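Local coordinates for protein cytosol aminopeptidase (PDB 3KZW) that probably removes amino-terminal residues, leucine among them, from peptides as a metal-dependent aminopeptidase with six subunits, at residues A[279-284]-A[385-390]; A[407-412]-A[478-483]; A[427-432]-A[505-510]. All coordinates share one frame; numbering follows the deposited sequence.

Interaction 1 of 3, residues A[279-284]-A[385-390]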
loop_
_atom_site.group_PDB
_atom_site.type_symbol
_atom_site.label_atom_id
_atom_site.label_comp_id
_atom_site.label_asym_id
_atom_site.label_seq_id
_atom_site.Cartn_x
_atom_site.Cartn_y
_atom_site.Cartn_z
ATOM N N ALA A 279 18.326 -28.022 28.721
ATOM C CA ALA A 279 17.119 -27.201 28.679
ATOM C C ALA A 279 16.612 -27.045 27.258
ATOM O O ALA A 279 17.343 -26.599 26.376
ATOM C CB ALA A 279 17.366 -25.840 29.305
ATOM N N LEU A 280 15.356 -27.428 27.048
ATOM C CA LEU A 280 14.689 -27.236 25.768
ATOM C C LEU A 280 13.486 -26.315 25.945
ATOM O O LEU A 280 12.499 -26.679 26.587
ATOM C CB LEU A 280 14.272 -28.578 25.160
ATOM C CG LEU A 280 15.355 -29.635 24.905
ATOM C CD1 LEU A 280 14.715 -30.929 24.428
ATOM C CD2 LEU A 280 16.402 -29.161 23.901
ATOM N N VAL A 281 13.588 -25.115 25.380
ATOM C CA VAL A 281 12.561 -24.084 25.525
ATOM C C VAL A 281 11.743 -23.954 24.241
ATOM O O VAL A 281 12.300 -23.897 23.146
ATOM C CB VAL A 281 13.190 -22.721 25.907
ATOM C CG1 VAL A 281 12.118 -21.655 26.096
ATOM C CG2 VAL A 281 14.029 -22.859 27.169
ATOM N N GLY A 282 10.422 -23.907 24.379
ATOM C CA GLY A 282 9.534 -23.836 23.221
ATOM C C GLY A 282 8.524 -22.704 23.276
ATOM O O GLY A 282 7.902 -22.462 24.314
ATOM N N LYS A 283 8.369 -22.010 22.152
ATOM C CA LYS A 283 7.365 -20.962 22.019
ATOM C C LYS A 283 5.998 -21.594 21.765
ATOM O O LYS A 283 5.778 -22.229 20.729
ATOM C CB LYS A 283 7.740 -20.010 20.882
ATOM C CG LYS A 283 6.716 -18.922 20.599
ATOM C CD LYS A 283 7.009 -18.233 19.276
ATOM C CE LYS A 283 5.807 -17.439 18.800
ATOM N NZ LYS A 283 6.055 -16.741 17.510
ATOM N N GLY A 284 5.086 -21.415 22.715
ATOM C CA GLY A 284 3.765 -22.022 22.635
ATOM C C GLY A 284 2.629 -21.041 22.438
ATOM O O GLY A 284 1.620 -21.106 23.146
ATOM N N SER A 385 23.344 -27.397 31.267
ATOM C CA SER A 385 24.625 -27.362 30.568
ATOM C C SER A 385 24.501 -26.567 29.274
ATOM O O SER A 385 25.466 -25.945 28.821
ATOM C CB SER A 385 25.129 -28.777 30.277
ATOM O OG SER A 385 24.215 -29.489 29.464
ATOM N N VAL A 386 23.304 -26.599 28.689
ATOM C CA VAL A 386 22.989 -25.862 27.463
ATOM C C VAL A 386 21.493 -25.554 27.400
ATOM O O VAL A 386 20.668 -26.336 27.876
ATOM C CB VAL A 386 23.456 -26.628 26.183
ATOM C CG1 VAL A 386 22.664 -27.921 25.974
ATOM C CG2 VAL A 386 23.385 -25.735 24.946
ATOM N N ILE A 387 21.157 -24.398 26.833
ATOM C CA ILE A 387 19.767 -24.024 26.592
ATOM C C ILE A 387 19.527 -23.965 25.087
ATOM O O ILE A 387 20.271 -23.311 24.355
ATOM C CB ILE A 387 19.402 -22.665 27.252
ATOM C CG1 ILE A 387 19.588 -22.737 28.772
ATOM C CG2 ILE A 387 17.965 -22.258 26.906
ATOM C CD1 ILE A 387 19.495 -21.396 29.481
ATOM N N MET A 388 18.496 -24.668 24.631
ATOM C CA MET A 388 18.084 -24.621 23.232
ATOM C C MET A 388 16.626 -24.217 23.142
ATOM O O MET A 388 15.756 -24.879 23.710
ATOM C CB MET A 388 18.291 -25.974 22.555
ATOM C CG MET A 388 19.740 -26.369 22.396
ATOM S SD MET A 388 19.928 -27.994 21.652
ATOM C CE MET A 388 21.642 -28.328 22.042
ATOM N N ASP A 389 16.360 -23.120 22.440
ATOM C CA ASP A 389 14.987 -22.679 22.238
ATOM C C ASP A 389 14.543 -22.861 20.787
ATOM O O ASP A 389 15.348 -22.730 19.860
ATOM C CB ASP A 389 14.772 -21.245 22.742
ATOM C CG ASP A 389 15.338 -20.193 21.802
ATOM O OD1 ASP A 389 14.692 -19.901 20.769
ATOM O OD2 ASP A 389 16.416 -19.641 22.104
ATOM N N PHE A 390 13.262 -23.175 20.610
ATOM C CA PHE A 390 12.683 -23.445 19.298
ATOM C C PHE A 390 11.446 -22.583 19.122
ATOM O O PHE A 390 10.509 -22.658 19.923
ATOM C CB PHE A 390 12.321 -24.929 19.163
ATOM C CG PHE A 390 13.476 -25.861 19.411
ATOM C CD1 PHE A 390 13.807 -26.253 20.708
ATOM C CD2 PHE A 390 14.237 -26.344 18.351
ATOM C CE1 PHE A 390 14.882 -27.107 20.946
ATOM C CE2 PHE A 390 15.311 -27.204 18.579
ATOM C CZ PHE A 390 15.634 -27.584 19.879
#

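Interaction 2 of 3, residues A[407-412]-A[478-483]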
loop_
_atom_site.group_PDB
_atom_site.type_symbol
_atom_site.label_atom_id
_atom_site.label_comp_id
_atom_site.label_asym_id
_atom_site.label_seq_id
_atom_site.Cartn_x
_atom_site.Cartn_y
_atom_site.Cartn_z
ATOM N N ALA A 407 17.089 -20.851 10.768
ATOM C CA ALA A 407 18.148 -19.947 11.211
ATOM C C ALA A 407 18.590 -20.303 12.621
ATOM O O ALA A 407 17.765 -20.384 13.533
ATOM C CB ALA A 407 17.682 -18.501 11.148
ATOM N N ALA A 408 19.892 -20.519 12.790
ATOM C CA ALA A 408 20.461 -20.854 14.091
ATOM C C ALA A 408 21.391 -19.752 14.595
ATOM O O ALA A 408 22.173 -19.186 13.829
ATOM C CB ALA A 408 21.189 -22.182 14.024
ATOM N N PHE A 409 21.285 -19.452 15.888
ATOM C CA PHE A 409 22.102 -18.427 16.531
ATOM C C PHE A 409 22.758 -19.000 17.777
ATOM O O PHE A 409 22.095 -19.651 18.585
ATOM C CB PHE A 409 21.239 -17.235 16.946
ATOM C CG PHE A 409 20.462 -16.609 15.821
ATOM C CD1 PHE A 409 19.233 -17.135 15.424
ATOM C CD2 PHE A 409 20.940 -15.468 15.186
ATOM C CE1 PHE A 409 18.507 -16.548 14.397
ATOM C CE2 PHE A 409 20.219 -14.871 14.164
ATOM C CZ PHE A 409 19.001 -15.412 13.764
ATOM N N GLU A 410 24.055 -18.759 17.939
ATOM C CA GLU A 410 24.755 -19.224 19.132
ATOM C C GLU A 410 25.143 -18.078 20.056
ATOM O O GLU A 410 25.458 -16.970 19.611
ATOM C CB GLU A 410 25.972 -20.105 18.788
ATOM C CG GLU A 410 27.139 -19.397 18.088
ATOM C CD GLU A 410 28.097 -18.697 19.049
ATOM O OE1 GLU A 410 28.087 -19.016 20.262
ATOM O OE2 GLU A 410 28.866 -17.825 18.589
ATOM N N SER A 411 25.118 -18.367 21.349
ATOM C CA SER A 411 25.568 -17.444 22.371
ATOM C C SER A 411 26.287 -18.270 23.430
ATOM O O SER A 411 25.649 -19.000 24.196
ATOM C CB SER A 411 24.375 -16.698 22.963
ATOM O OG SER A 411 24.769 -15.893 24.056
ATOM N N ASN A 412 27.617 -18.166 23.446
ATOM C CA ASN A 412 28.480 -18.961 24.332
ATOM C C ASN A 412 28.390 -20.468 24.079
ATOM O O ASN A 412 28.617 -21.265 24.991
ATOM C CB ASN A 412 28.210 -18.652 25.815
ATOM C CG ASN A 412 28.401 -17.187 26.156
ATOM O OD1 ASN A 412 27.448 -16.500 26.525
ATOM N ND2 ASN A 412 29.630 -16.700 26.033
ATOM N N HIS A 478 23.814 -21.078 24.926
ATOM C CA HIS A 478 22.459 -20.897 24.418
ATOM C C HIS A 478 22.440 -20.951 22.892
ATOM O O HIS A 478 23.186 -20.223 22.229
ATOM C CB HIS A 478 21.904 -19.549 24.899
ATOM C CG HIS A 478 20.429 -19.372 24.688
ATOM N ND1 HIS A 478 19.662 -18.554 25.488
ATOM C CD2 HIS A 478 19.581 -19.900 23.772
ATOM C CE1 HIS A 478 18.408 -18.583 25.073
ATOM N NE2 HIS A 478 18.332 -19.396 24.035
ATOM N N ILE A 479 21.596 -21.821 22.341
ATOM C CA ILE A 479 21.335 -21.827 20.904
ATOM C C ILE A 479 19.867 -21.508 20.619
ATOM O O ILE A 479 18.963 -22.141 21.164
ATOM C CB ILE A 479 21.730 -23.156 20.221
ATOM C CG1 ILE A 479 23.190 -23.507 20.514
ATOM C CG2 ILE A 479 21.507 -23.054 18.711
ATOM C CD1 ILE A 479 23.584 -24.911 20.108
ATOM N N HIS A 480 19.647 -20.512 19.764
ATOM C CA HIS A 480 18.308 -20.088 19.374
ATOM C C HIS A 480 17.997 -20.553 17.950
ATOM O O HIS A 480 18.755 -20.277 17.015
ATOM C CB HIS A 480 18.183 -18.564 19.504
ATOM C CG HIS A 480 16.975 -17.991 18.834
ATOM N ND1 HIS A 480 15.690 -18.288 19.234
ATOM C CD2 HIS A 480 16.855 -17.136 17.790
ATOM C CE1 HIS A 480 14.830 -17.648 18.461
ATOM N NE2 HIS A 480 15.512 -16.939 17.578
ATOM N N PHE A 481 16.884 -21.265 17.797
ATOM C CA PHE A 481 16.459 -21.775 16.495
ATOM C C PHE A 481 15.203 -21.065 15.990
ATOM O O PHE A 481 14.103 -21.275 16.516
ATOM C CB PHE A 481 16.202 -23.282 16.559
ATOM C CG PHE A 481 17.433 -24.107 16.802
ATOM C CD1 PHE A 481 18.358 -24.317 15.784
ATOM C CD2 PHE A 481 17.655 -24.698 18.039
ATOM C CE1 PHE A 481 19.495 -25.090 16.002
ATOM C CE2 PHE A 481 18.781 -25.478 18.264
ATOM C CZ PHE A 481 19.704 -25.674 17.242
ATOM N N ASP A 482 15.373 -20.225 14.970
ATOM C CA ASP A 482 14.243 -19.563 14.323
ATOM C C ASP A 482 13.738 -20.447 13.188
ATOM O O ASP A 482 14.348 -20.520 12.119
ATOM C CB ASP A 482 14.640 -18.176 13.806
ATOM C CG ASP A 482 13.439 -17.251 13.600
ATOM O OD1 ASP A 482 12.295 -17.740 13.435
ATOM O OD2 ASP A 482 13.640 -16.018 13.599
ATOM N N ILE A 483 12.623 -21.125 13.444
ATOM C CA ILE A 483 12.052 -22.079 12.497
ATOM C C ILE A 483 10.751 -21.560 11.876
ATOM O O ILE A 483 9.862 -22.337 11.532
ATOM C CB ILE A 483 11.838 -23.481 13.143
ATOM C CG1 ILE A 483 10.943 -23.392 14.387
ATOM C CG2 ILE A 483 13.179 -24.118 13.483
ATOM C CD1 ILE A 483 10.340 -24.718 14.824
#

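Interaction 3 of 3, residues A[427-432]-A[505-510]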
loop_
_atom_site.group_PDB
_atom_site.type_symbol
_atom_site.label_atom_id
_atom_site.label_comp_id
_atom_site.label_asym_id
_atom_site.label_seq_id
_atom_site.Cartn_x
_atom_site.Cartn_y
_atom_site.Cartn_z
ATOM N N VAL A 427 20.937 -35.415 8.287
ATOM C CA VAL A 427 19.578 -35.944 8.451
ATOM C C VAL A 427 18.532 -35.182 7.628
ATOM O O VAL A 427 17.347 -35.160 7.973
ATOM C CB VAL A 427 19.147 -36.034 9.947
ATOM C CG1 VAL A 427 20.013 -37.041 10.701
ATOM C CG2 VAL A 427 19.180 -34.666 10.622
ATOM N N ASP A 428 18.989 -34.576 6.532
ATOM C CA ASP A 428 18.133 -33.863 5.573
ATOM C C ASP A 428 17.324 -32.712 6.189
ATOM O O ASP A 428 16.138 -32.539 5.894
ATOM C CB ASP A 428 17.222 -34.844 4.812
ATOM C CG ASP A 428 16.576 -34.217 3.588
ATOM O OD1 ASP A 428 17.292 -33.555 2.807
ATOM O OD2 ASP A 428 15.349 -34.386 3.405
ATOM N N GLU A 429 17.969 -31.933 7.054
ATOM C CA GLU A 429 17.355 -30.739 7.630
ATOM C C GLU A 429 18.285 -29.538 7.480
ATOM O O GLU A 429 19.358 -29.488 8.078
ATOM C CB GLU A 429 16.969 -30.957 9.099
ATOM C CG GLU A 429 15.770 -31.885 9.291
ATOM C CD GLU A 429 15.132 -31.781 10.672
ATOM O OE1 GLU A 429 15.849 -31.897 11.694
ATOM O OE2 GLU A 429 13.898 -31.602 10.733
ATOM N N MET A 430 17.869 -28.577 6.664
ATOM C CA MET A 430 18.683 -27.401 6.388
ATOM C C MET A 430 18.637 -26.382 7.526
ATOM O O MET A 430 17.610 -25.751 7.778
ATOM C CB MET A 430 18.283 -26.768 5.055
ATOM C CG MET A 430 18.720 -27.581 3.851
ATOM S SD MET A 430 18.406 -26.744 2.292
ATOM C CE MET A 430 16.628 -26.940 2.123
ATOM N N VAL A 431 19.765 -26.249 8.220
ATOM C CA VAL A 431 19.925 -25.284 9.306
ATOM C C VAL A 431 21.218 -24.511 9.064
ATOM O O VAL A 431 22.260 -25.107 8.800
ATOM C CB VAL A 431 19.983 -25.975 10.696
ATOM C CG1 VAL A 431 19.958 -24.941 11.810
ATOM C CG2 VAL A 431 18.830 -26.960 10.875
ATOM N N PHE A 432 21.146 -23.186 9.139
ATOM C CA PHE A 432 22.321 -22.346 8.911
ATOM C C PHE A 432 22.459 -21.228 9.941
ATOM O O PHE A 432 21.465 -20.737 10.479
ATOM C CB PHE A 432 22.328 -21.794 7.483
ATOM C CG PHE A 432 22.506 -22.852 6.433
ATOM C CD1 PHE A 432 23.774 -23.306 6.092
ATOM C CD2 PHE A 432 21.403 -23.411 5.797
ATOM C CE1 PHE A 432 23.946 -24.296 5.129
ATOM C CE2 PHE A 432 21.561 -24.402 4.829
ATOM C CZ PHE A 432 22.838 -24.842 4.496
ATOM N N ILE A 505 13.219 -31.934 15.116
ATOM C CA ILE A 505 13.088 -33.169 15.903
ATOM C C ILE A 505 14.116 -34.237 15.496
ATOM O O ILE A 505 14.807 -34.766 16.366
ATOM C CB ILE A 505 11.636 -33.735 15.905
ATOM C CG1 ILE A 505 10.665 -32.715 16.509
ATOM C CG2 ILE A 505 11.568 -35.061 16.673
ATOM C CD1 ILE A 505 9.197 -33.053 16.317
ATOM N N PRO A 506 14.243 -34.541 14.181
ATOM C CA PRO A 506 15.279 -35.499 13.772
ATOM C C PRO A 506 16.696 -35.075 14.175
ATOM O O PRO A 506 17.475 -35.914 14.629
ATOM C CB PRO A 506 15.152 -35.524 12.245
ATOM C CG PRO A 506 13.757 -35.121 11.979
ATOM C CD PRO A 506 13.427 -34.109 13.030
ATOM N N THR A 507 17.009 -33.789 14.015
ATOM C CA THR A 507 18.332 -33.253 14.329
ATOM C C THR A 507 18.671 -33.348 15.820
ATOM O O THR A 507 19.734 -33.852 16.186
ATOM C CB THR A 507 18.485 -31.791 13.830
ATOM O OG1 THR A 507 18.368 -31.760 12.403
ATOM C CG2 THR A 507 19.840 -31.205 14.230
ATOM N N ILE A 508 17.761 -32.876 16.669
ATOM C CA ILE A 508 17.998 -32.835 18.113
ATOM C C ILE A 508 18.046 -34.235 18.727
ATOM O O ILE A 508 18.894 -34.509 19.579
ATOM C CB ILE A 508 16.965 -31.930 18.848
ATOM C CG1 ILE A 508 16.971 -30.508 18.264
ATOM C CG2 ILE A 508 17.222 -31.900 20.362
ATOM C CD1 ILE A 508 18.316 -29.771 18.343
ATOM N N VAL A 509 17.150 -35.113 18.283
ATOM C CA VAL A 509 17.144 -36.507 18.731
ATOM C C VAL A 509 18.486 -37.180 18.426
ATOM O O VAL A 509 19.069 -37.846 19.291
ATOM C CB VAL A 509 15.958 -37.310 18.122
ATOM C CG1 VAL A 509 16.144 -38.818 18.309
ATOM C CG2 VAL A 509 14.645 -36.863 18.741
ATOM N N GLN A 510 18.973 -36.983 17.204
ATOM C CA GLN A 510 20.268 -37.513 16.790
ATOM C C GLN A 510 21.403 -36.966 17.662
ATOM O O GLN A 510 22.315 -37.707 18.032
ATOM C CB GLN A 510 20.517 -37.210 15.308
ATOM C CG GLN A 510 21.779 -37.839 14.719
ATOM C CD GLN A 510 21.808 -39.349 14.854
ATOM O OE1 GLN A 510 22.784 -39.912 15.352
ATOM N NE2 GLN A 510 20.736 -40.013 14.418
#

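Interaction 1 of 3, residues A[279-284]-A[385-390]
Strands 279-284 and 386-390 run parallel, their axes 4.6 Å apart at closest and 20° out of line, and five backbone hydrogen bonds join them. The bonds alternate in direction: Val-281 N donates to Met-388 O at 2.7 Å, and Phe-390 N to Val-281 O at 2.8 Å. On one face Leu-280, Met-388 and Phe-390 gather. Leu-280 and Met-388 point the same way, with Leu-280 CD2 3.9 Å from Met-388 CB. Leu-280 CD2 also lies at the edge of the Phe-390 ring, in its plane, 3.9 Å from Phe-390 CE1. Phe-390 CG lies beside its own backbone N (chi1 -56°), which tilts the ring back toward Leu-280. Gly-282, opposite Phe-390, adds no side chain there. On the other face Ala-279 CB touches Ile-387 CG1 beside it at 3.9 Å, and Val-281 CG2 meets Ile-387 CG2. Beta-branched residues suit such extended backbone. Asp-389 CB packs on Val-281 CB and on Val-281 O; its carboxylate turns away to His-478 and His-480, while Lys-283 reaches Asp-306 and Thr-392 O. The chemistry thus implies an apolar pairing between central strands that sends the polar ends of Lys-283 and Asp-389 to partners beyond it.

Interaction 2 of 3, residues A[407-412]-A[478-483]
Phe-409 and His-480 are a hydrogen-bonded pair at the middle of two antiparallel strands, 407-411 and 478-482, in the mixed sheet of the catalytic domain. Six backbone bonds tie Ala-407 to Asp-482, Phe-409 to His-480 and Ser-411 to His-478, two for each pair. In the middle pair Phe-409 N donates to His-480 O at 2.9 Å.

The side chain of Phe-409 starts with CB, 3.9 Å from His-480 O. CG stands anti to the carbonyl carbon (chi1 -56°), and Phe-409 CG comes within 4.1 Å of His-480 CD2. The next atom, Phe-409 CD1, makes the closest approach, 3.4 Å from His-480 CD2, and His-480 O lies in the ring plane at its edge. Phe-409 CE1 then passes His-480 CD2 and ends 4.2 Å from Asp-482 CB, which also sits at the ring edge. The two side chains run alongside each other, but their ring planes differ by 31°, so the phenyl meets a carbon of the imidazole obliquely. A phenyl suits this place because it offers hydrocarbon to that carbon, while His-480 ND1 turns to Asp-389. Leu-463 and Ala-466 of helix 461-470 also pack on Phe-409. Ser-411, at the end of the strand, touches the sodium ligand Thr-470, and its side chain is about 3 Å from a bound sodium ion.

On the other face of the sheet the single methyl of Ala-408 packs on Phe-481, Ala-408 CB lying 3.9 Å from Phe-481 CE1. Over one face of that ring sits Ile-479 CG2, 3.5 Å above the plane and offset toward the rim; the same methyl also touches Phe-409 O.

Interaction 3 of 3, residues A[427-432]-A[505-510]
Glu-429 OE1 is gripped by two donors of one residue: Thr-507 OG1 gives its proton to Glu-429 OE1 at 2.6 Å, and Thr-507 N donates to it at 3.2 Å. The hydroxyl uses the anti lone pair, on the side away from OE2. The amide comes from the syn side, 32° out of the carboxylate plane, with a bent N-H angle of 139°. These bonds, together with the one that OE2 accepts from Met-504 N, should hold the carboxylate's rotation.

Thr-507 OG1 can take part because it lies anti to its own carbonyl carbon, beside the backbone N (chi1 -63°), so that hydroxyl and amide face the same oxygen. Threonine suits the place by offering both donors together. Glutamate suits the other side because its chain, extended beyond CG, carries the carboxylate to the first turn of helix 505-512, where amides have no partner one turn earlier within the helix. A negative group at this end would probably be stabilised by the helix dipole, and that would favour the ionised form.

Pro-506, well placed in a first turn since it has no N-H to lose, crosses Glu-429 at about a right angle. Its CD lies 3.4 Å from Glu-429 OE2. Val-427 adds an apolar edge: CG2 rests 3.5 Å from Thr-507 OG1 and 4.4 Å from Pro-506 CB, and CG1 reaches the CG of Gln-510 one turn further on.

Segment 427-432 runs from the end of helix 414-426 into strand 431-433, and the contact lies where it passes the start of the C-terminal helix. Thr-507 also packs on Ile-420 and Ser-424 of helix 414-426, Pro-506 on Ile-200 of helix 188-208, and Met-430 on Thr-439 of a neighbouring subunit.

In the fold
Interactions 1 and 2 are neighbours in one sheet, with centres about 10 Å apart: strand 386-391 pairs with 278-285 on one side and with 478-482 on the other. Their aromatic side chains also meet, Phe-390 CE2 lying 3.5 Å from Phe-481 CD2. Interaction 3, its centre about 15 Å from interaction 1 and 14 Å from interaction 2, touches both: Phe-390 CZ packs 3.6 Å from Ile-508 CG1, and Ala-408 N lies 2.8 Å from Phe-432 O. Bound sodium lies about 3 Å from the side chain of Ser-411 and about 8 Å from that of Ile-387. Separately, Lys-283 points to Asp-306, consistent with the family's catalytic metal centre lying at that strand end.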